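ABC transporter substrate-binding protein (Rhizobium radiobacter, PDB 6TFX) binds the opine mannopinic acid in the periplasm as the solute-binding protein of an ABC transporter, probably delivering it for import. Local coordinates at residues Asn240-Leu252 with Trp472-Pro484. Numbering follows the deposited sequence.
With N72 ((2~{R})-2-[[(3~{R},4~{R},5~{S})-3,4,5,6-tetrakis(oxidanyl)-2-oxidanylidene-hexyl]amino]pentanedioic acid), chain C.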
# COMPACT_ATOMS: atom_id res chain seq x y z
N ASN A 240 7.97 12.80 23.33
CA ASN A 240 7.40 12.20 22.12
C ASN A 240 8.19 12.58 20.89
O ASN A 240 8.74 13.68 20.81
CB ASN A 240 5.95 12.65 21.94
CG ASN A 240 5.01 12.21 23.02
OD1 ASN A 240 5.21 11.20 23.71
ND2 ASN A 240 3.93 12.95 23.18
N VAL A 241 8.23 11.66 19.92
CA VAL A 241 8.87 11.86 18.63
C VAL A 241 7.80 11.47 17.62
O VAL A 241 7.18 10.41 17.76
CB VAL A 241 10.15 11.00 18.44
CG1 VAL A 241 10.68 11.10 17.01
CG2 VAL A 241 11.23 11.40 19.44
N VAL A 242 7.57 12.32 16.62
CA VAL A 242 6.62 11.98 15.57
C VAL A 242 7.43 11.66 14.31
O VAL A 242 8.26 12.47 13.89
CB VAL A 242 5.51 13.04 15.32
CG1 VAL A 242 4.62 12.62 14.14
CG2 VAL A 242 4.66 13.24 16.57
N ASP A 243 7.21 10.47 13.75
CA ASP A 243 7.86 10.05 12.52
C ASP A 243 6.86 10.25 11.38
O ASP A 243 5.72 9.79 11.50
CB ASP A 243 8.26 8.57 12.58
CG ASP A 243 9.43 8.30 13.52
OD1 ASP A 243 10.46 9.04 13.42
OD2 ASP A 243 9.32 7.38 14.35
N THR A 244 7.28 10.94 10.30
CA THR A 244 6.46 11.09 9.08
C THR A 244 7.16 10.19 8.10
O THR A 244 8.37 10.36 7.86
CB THR A 244 6.31 12.56 8.65
OG1 THR A 244 7.61 13.10 8.41
CG2 THR A 244 5.55 13.39 9.69
N ILE A 245 6.45 9.16 7.60
CA ILE A 245 7.02 8.04 6.85
C ILE A 245 6.66 8.03 5.38
O ILE A 245 5.47 8.06 5.03
CB ILE A 245 6.62 6.69 7.53
CG1 ILE A 245 6.70 6.76 9.09
CG2 ILE A 245 7.42 5.49 6.98
CD1 ILE A 245 6.16 5.56 9.86
N GLU A 246 7.68 7.96 4.53
CA GLU A 246 7.45 7.79 3.10
C GLU A 246 7.09 6.30 2.83
O GLU A 246 7.42 5.43 3.64
CB GLU A 246 8.72 8.13 2.33
CG GLU A 246 9.00 9.63 2.31
CD GLU A 246 10.34 10.04 1.72
OE1 GLU A 246 10.81 9.37 0.77
OE2 GLU A 246 10.90 11.04 2.21
N PRO A 247 6.45 5.97 1.69
CA PRO A 247 6.01 6.91 0.65
C PRO A 247 4.68 7.56 1.03
O PRO A 247 3.89 7.04 1.83
CB PRO A 247 5.84 6.00 -0.58
CG PRO A 247 5.50 4.66 -0.03
CD PRO A 247 6.15 4.57 1.34
N ALA A 248 4.43 8.71 0.42
CA ALA A 248 3.14 9.36 0.59
C ALA A 248 2.09 8.56 -0.18
O ALA A 248 2.33 8.12 -1.32
CB ALA A 248 3.22 10.78 0.06
N GLU A 249 0.93 8.34 0.45
CA GLU A 249 -0.13 7.59 -0.22
C GLU A 249 -1.08 8.59 -0.88
O GLU A 249 -1.54 9.52 -0.21
CB GLU A 249 -0.91 6.76 0.82
CG GLU A 249 -0.04 5.69 1.46
CD GLU A 249 -0.85 4.88 2.45
OE1 GLU A 249 -1.04 5.35 3.60
OE2 GLU A 249 -1.30 3.77 2.08
N LEU A 250 -1.35 8.42 -2.18
CA LEU A 250 -2.24 9.35 -2.88
C LEU A 250 -3.67 8.89 -2.77
O LEU A 250 -3.98 7.73 -3.10
CB LEU A 250 -1.87 9.43 -4.38
CG LEU A 250 -2.78 10.23 -5.32
CD1 LEU A 250 -2.91 11.69 -4.91
CD2 LEU A 250 -2.30 10.13 -6.75
N ASN A 251 -4.56 9.83 -2.39
CA ASN A 251 -5.99 9.59 -2.28
C ASN A 251 -6.65 10.11 -3.55
O ASN A 251 -6.37 11.24 -3.95
CB ASN A 251 -6.56 10.36 -1.09
CG ASN A 251 -5.79 10.06 0.17
OD1 ASN A 251 -5.08 10.93 0.73
ND2 ASN A 251 -5.88 8.83 0.62
N LEU A 252 -7.51 9.30 -4.16
CA LEU A 252 -8.24 9.75 -5.35
C LEU A 252 -9.68 9.34 -5.21
O LEU A 252 -9.96 8.33 -4.54
CB LEU A 252 -7.73 9.05 -6.61
CG LEU A 252 -6.31 9.39 -7.05
CD1 LEU A 252 -5.40 8.16 -6.93
CD2 LEU A 252 -6.31 9.89 -8.48
N TRP A 472 14.78 2.85 16.68
CA TRP A 472 14.52 1.93 15.58
C TRP A 472 15.75 1.10 15.19
O TRP A 472 15.59 -0.00 14.67
CB TRP A 472 14.03 2.67 14.32
CG TRP A 472 12.78 3.49 14.50
CD1 TRP A 472 12.63 4.81 14.24
CD2 TRP A 472 11.48 3.00 14.89
NE1 TRP A 472 11.33 5.20 14.47
CE2 TRP A 472 10.60 4.11 14.86
CE3 TRP A 472 10.98 1.74 15.26
CZ2 TRP A 472 9.24 3.99 15.21
CZ3 TRP A 472 9.64 1.64 15.63
CH2 TRP A 472 8.79 2.76 15.62
N GLY A 473 16.94 1.66 15.41
CA GLY A 473 18.20 1.04 15.00
C GLY A 473 18.69 1.58 13.66
O GLY A 473 19.75 1.20 13.16
N PHE A 474 17.92 2.50 13.09
CA PHE A 474 18.22 3.11 11.79
C PHE A 474 17.30 4.34 11.65
O PHE A 474 16.38 4.51 12.44
CB PHE A 474 17.91 2.12 10.64
CG PHE A 474 16.59 1.39 10.77
CD1 PHE A 474 15.41 1.99 10.35
CD2 PHE A 474 16.53 0.13 11.36
CE1 PHE A 474 14.18 1.33 10.51
CE2 PHE A 474 15.30 -0.52 11.53
CZ PHE A 474 14.14 0.08 11.10
N GLU A 475 17.52 5.13 10.63
CA GLU A 475 16.68 6.29 10.39
C GLU A 475 15.40 5.82 9.66
O GLU A 475 15.48 5.20 8.59
CB GLU A 475 17.44 7.31 9.54
CG GLU A 475 16.59 8.49 9.12
CD GLU A 475 17.23 9.32 8.02
OE1 GLU A 475 18.01 8.77 7.21
OE2 GLU A 475 16.92 10.53 7.97
N LEU A 476 14.24 6.10 10.25
CA LEU A 476 12.99 5.69 9.62
C LEU A 476 12.59 6.78 8.62
O LEU A 476 11.93 7.75 9.01
CB LEU A 476 11.90 5.42 10.66
CG LEU A 476 10.49 5.03 10.13
CD1 LEU A 476 10.53 3.83 9.12
CD2 LEU A 476 9.56 4.72 11.29
N LYS A 477 13.06 6.68 7.37
CA LYS A 477 12.68 7.65 6.35
C LYS A 477 11.42 7.15 5.65
O LYS A 477 10.52 7.93 5.32
CB LYS A 477 13.80 7.81 5.31
CG LYS A 477 13.62 9.01 4.38
CD LYS A 477 14.79 9.16 3.42
CE LYS A 477 14.66 10.37 2.53
NZ LYS A 477 13.96 10.04 1.25
N GLY A 478 11.40 5.85 5.38
CA GLY A 478 10.28 5.25 4.67
C GLY A 478 10.20 3.76 4.87
O GLY A 478 11.17 3.12 5.31
N SER A 479 9.03 3.19 4.55
CA SER A 479 8.80 1.76 4.61
C SER A 479 7.72 1.59 3.57
O SER A 479 6.80 2.41 3.52
CB SER A 479 8.25 1.36 5.98
OG SER A 479 8.20 -0.04 6.18
N MET A 480 7.81 0.58 2.71
CA MET A 480 6.81 0.46 1.65
C MET A 480 5.33 0.50 2.15
O MET A 480 4.51 1.16 1.47
CB MET A 480 7.07 -0.73 0.74
CG MET A 480 8.05 -0.39 -0.40
SD MET A 480 7.67 1.05 -1.47
CE MET A 480 5.93 0.70 -1.93
N PRO A 481 4.95 -0.05 3.33
CA PRO A 481 3.56 0.11 3.81
C PRO A 481 3.26 1.50 4.43
O PRO A 481 2.12 1.72 4.85
CB PRO A 481 3.45 -0.95 4.91
CG PRO A 481 4.63 -1.84 4.76
CD PRO A 481 5.70 -0.94 4.24
N SER A 482 4.25 2.42 4.53
CA SER A 482 4.13 3.76 5.16
C SER A 482 3.91 3.64 6.68
O SER A 482 3.28 4.52 7.31
CB SER A 482 3.04 4.61 4.50
OG SER A 482 3.24 4.71 3.10
N ALA A 483 4.47 2.56 7.27
CA ALA A 483 4.33 2.26 8.69
C ALA A 483 5.70 1.88 9.26
O ALA A 483 6.57 1.44 8.51
CB ALA A 483 3.36 1.12 8.89
N PRO A 484 5.90 2.01 10.57
CA PRO A 484 7.20 1.61 11.15
C PRO A 484 7.57 0.17 10.85
O PRO A 484 6.72 -0.72 10.77
CB PRO A 484 6.98 1.78 12.66
CG PRO A 484 5.87 2.79 12.78
CD PRO A 484 4.97 2.49 11.61
OAB N72 C . -6.46 10.44 4.99
CAF N72 C . -6.20 9.46 3.96
CAG N72 C . -6.10 7.96 4.42
OAC N72 C . -5.94 7.82 5.80
CAH N72 C . -5.22 7.15 3.47
OAM N72 C . -4.38 7.75 2.56
CAI N72 C . -4.23 6.02 3.68
OAD N72 C . -3.60 6.14 4.94
CAJ N72 C . -4.80 4.68 3.31
OAE N72 C . -5.74 4.65 2.47
CAK N72 C . -4.28 3.38 3.99
N N72 C . -3.54 2.56 3.05
CA N72 C . -3.99 1.28 2.65
C N72 C . -5.40 0.88 2.98
O N72 C . -6.52 0.98 2.34
CB N72 C . -3.53 0.99 1.22
CG N72 C . -4.29 -0.03 0.38
CD N72 C . -3.41 -0.72 -0.67
OE1 N72 C . -2.17 -0.91 -0.49
OE2 N72 C . -3.96 -1.12 -1.72
OXT N72 C . -5.27 0.33 4.09
O HOH W 1 10.44 10.59 5.95
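I245 sets CG1 beside its backbone N (chi1 -42°) and CG2 beside its carbonyl carbon, which sends the two methyls to different partners. CD1 reaches the ring of P484, 3.7 Å from its CD, and also touches L476 CD2. CG2 lies against the backbone of G478 and S479. D243 also sets its carboxylate beside its own N (chi1 -72°), which brings OD2 to the indole edge of W472. W472 NE1 donates to OD2 over 3.0 Å. The acceptor lies in the ring plane, but the N-H comes in from above the carboxylate plane. L476 CD2 rests on one face of the same indole, toward its rim. OD2 also has a salt bridge to R466, so two donors grip it.

The backbones meet in a single beta bridge between E246 and G478. E246 N donates to K477 O at 2.9 Å. S479 N returns a bond to E246 O. A water donates to both T244 O and K477 O. Further out, K477 NZ forms a salt bridge with the E246 carboxylate, with weak hydrogen bonds to OE1 at 3.3 Å and to OE2.

A cis peptide bond precedes P247, where the chain turns a corner. S482 OG donates to P247 O at 2.7 Å, on a lone pair in the carbonyl plane. S482 closes a type I turn that begins at S479. Past the corner, E249 holds the bound opine ligand with both carboxylate oxygens: OE2 accepts from the ligand N at 2.7 Å, and OE1 from its hydroxyl OAD. The loop 472-484 thus borders the bend that leads into the opine pocket. Strand 454-467 pairs with strand 240-255, and its W464 touches I245 and P484. Helix 26-35 lies against P481, A483 and E249.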